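Local structure of ribokinase (Cryptococcus neoformans var. grubii serotype A, 6CW5) at residues 192-197 with 243-248. The protein probably catalyses the magnesium-dependent transfer of phosphate from ATP to O-5 of D-ribose, giving D-ribose 5-phosphate and ADP. Residues are numbered along the deposited sequence; the frame is centred on the assembly and turned at random.
Sequences LIVNEG and IICTLG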
loop_
_atom_site.group_PDB
_atom_site.type_symbol
_atom_site.label_atom_id
_atom_site.label_comp_id
_atom_site.label_asym_id
_atom_site.label_seq_id
_atom_site.Cartn_x
_atom_site.Cartn_y
_atom_site.Cartn_z
ATOM N N LEU A 192 7.284 -7.720 17.733
ATOM C CA LEU A 192 7.462 -8.693 16.661
ATOM C C LEU A 192 7.209 -10.079 17.239
ATOM O O LEU A 192 7.803 -10.436 18.259
ATOM C CB LEU A 192 8.886 -8.611 16.092
ATOM C CG LEU A 192 9.346 -9.749 15.163
ATOM C CD1 LEU A 192 8.643 -9.610 13.788
ATOM C CD2 LEU A 192 10.869 -9.708 14.986
ATOM N N ILE A 193 6.362 -10.870 16.577
ATOM C CA ILE A 193 6.118 -12.258 16.963
ATOM C C ILE A 193 6.630 -13.152 15.843
ATOM O O ILE A 193 6.134 -13.081 14.709
ATOM C CB ILE A 193 4.634 -12.544 17.231
ATOM C CG1 ILE A 193 4.075 -11.604 18.283
ATOM C CG2 ILE A 193 4.478 -13.993 17.736
ATOM C CD1 ILE A 193 2.619 -11.958 18.655
ATOM N N VAL A 194 7.597 -14.008 16.167
ATOM C CA VAL A 194 8.194 -14.950 15.217
ATOM C C VAL A 194 8.355 -16.306 15.887
ATOM O O VAL A 194 8.358 -16.411 17.112
ATOM C CB VAL A 194 9.585 -14.471 14.730
ATOM C CG1 VAL A 194 9.420 -13.287 13.769
ATOM C CG2 VAL A 194 10.508 -14.087 15.936
ATOM N N ASN A 195 8.524 -17.363 15.062
ATOM C CA ASN A 195 9.088 -18.618 15.543
ATOM C C ASN A 195 10.584 -18.618 15.241
ATOM O O ASN A 195 11.106 -17.678 14.644
ATOM C CB ASN A 195 8.359 -19.826 14.919
ATOM C CG ASN A 195 8.430 -19.840 13.387
ATOM O OD1 ASN A 195 9.460 -19.515 12.809
ATOM N ND2 ASN A 195 7.325 -20.208 12.730
ATOM N N GLU A 196 11.307 -19.670 15.671
ATOM C CA GLU A 196 12.763 -19.589 15.555
ATOM C C GLU A 196 13.224 -19.521 14.101
ATOM O O GLU A 196 14.250 -18.898 13.807
ATOM C CB GLU A 196 13.442 -20.762 16.267
ATOM C CG GLU A 196 13.230 -22.102 15.592
ATOM C CD GLU A 196 11.917 -22.786 15.950
ATOM O OE1 GLU A 196 11.001 -22.134 16.499
ATOM O OE2 GLU A 196 11.811 -24.005 15.677
ATOM N N GLY A 197 12.492 -20.135 13.173
ATOM C CA GLY A 197 12.902 -20.046 11.776
ATOM C C GLY A 197 12.723 -18.646 11.206
ATOM O O GLY A 197 13.545 -18.178 10.408
ATOM N N ILE A 243 10.314 -8.430 21.312
ATOM C CA ILE A 243 10.330 -9.654 20.507
ATOM C C ILE A 243 9.776 -10.821 21.321
ATOM O O ILE A 243 10.203 -11.056 22.456
ATOM C CB ILE A 243 11.746 -9.993 19.997
ATOM C CG1 ILE A 243 12.255 -8.884 19.061
ATOM C CG2 ILE A 243 11.744 -11.355 19.276
ATOM C CD1 ILE A 243 13.789 -8.769 18.965
ATOM N N ILE A 244 8.827 -11.547 20.728
ATOM C CA ILE A 244 8.369 -12.843 21.226
ATOM C C ILE A 244 8.836 -13.863 20.201
ATOM O O ILE A 244 8.502 -13.737 19.019
ATOM C CB ILE A 244 6.838 -12.911 21.348
ATOM C CG1 ILE A 244 6.268 -11.824 22.275
ATOM C CG2 ILE A 244 6.424 -14.300 21.836
ATOM C CD1 ILE A 244 6.748 -11.895 23.682
ATOM N N CYS A 245 9.625 -14.844 20.623
ATOM C CA CYS A 245 10.046 -15.916 19.720
ATOM C C CYS A 245 9.479 -17.235 20.237
ATOM O O CYS A 245 9.886 -17.716 21.301
ATOM C CB CYS A 245 11.576 -15.987 19.599
ATOM S SG CYS A 245 12.085 -17.239 18.388
ATOM N N THR A 246 8.526 -17.811 19.506
ATOM C CA THR A 246 7.998 -19.109 19.889
ATOM C C THR A 246 8.991 -20.187 19.473
ATOM O O THR A 246 9.631 -20.089 18.421
ATOM C CB THR A 246 6.622 -19.351 19.257
ATOM O OG1 THR A 246 6.735 -19.341 17.833
ATOM C CG2 THR A 246 5.671 -18.228 19.651
ATOM N N LEU A 247 9.172 -21.185 20.338
ATOM C CA LEU A 247 10.058 -22.304 20.055
ATOM C C LEU A 247 9.283 -23.617 20.051
ATOM O O LEU A 247 9.804 -24.643 20.482
ATOM C CB LEU A 247 11.210 -22.370 21.060
ATOM C CG LEU A 247 12.020 -21.097 21.381
ATOM C CD1 LEU A 247 12.990 -21.320 22.568
ATOM C CD2 LEU A 247 12.769 -20.573 20.149
ATOM N N GLY A 248 8.034 -23.594 19.585
ATOM C CA GLY A 248 7.242 -24.820 19.503
ATOM C C GLY A 248 7.005 -25.431 20.879
ATOM O O GLY A 248 6.723 -24.738 21.865
#
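One face of the Glu-196 carboxylate has Leu-247 CA above OE1, at 3.7 Å, whereas Thr-246 O comes up to OE1 near the plane of the group; the Asn-195 amide turns away from strand 242-246 toward its own helix. Leading up to these residues, strands 191-195 and 242-246 are parallel neighbours in the central sheet of the PfkB/ribokinase fold, their short axes only 19° apart. Side chains pair by residue and alternate between the faces. Ile-193 and Ile-244 lie on the face covered by helix 279-292, through Phe-287. Leu-192, Val-194, Ile-243 and Cys-245 occupy the other face, where Phe-237 packs on Leu-192 and Ile-243.

Three backbone bonds define the register: Ile-244 N to Leu-192 O at 2.9 Å, Val-194 N to Ile-244 O at 3.0 Å, and Thr-246 N to Val-194 O at 2.8 Å. The last is the most bent, 153° at the hydrogen, and its donor lies in the carbonyl plane.

Beyond this bond the strands reach the nucleotide site: Asn-195, Thr-246 and Gly-248 contact ADP when it is bound, but no nucleotide occupies this chain. Asn-195 CB stands 3.4 Å from Thr-246 OG1, bringing two ADP-binding residues side by side. Asn-195 is also the N-cap of helix 196-205: OD1 accepts a hydrogen bond from Glu-198 N, fixing the amide over the first helical turn.

Glu-196 OE1 comes 3.1 Å from Thr-246 O, two acceptors whose closeness might disfavour the charged carboxylate unless other partners offset it. Nearer the backbone, CB of Glu-196 packs 3.9 Å from Leu-247 CD2. With SG anti to the backbone N (chi1 -176°), the sulfur of Cys-245 sits alongside the turn from strand into helix, 3.7 Å from Glu-196 N.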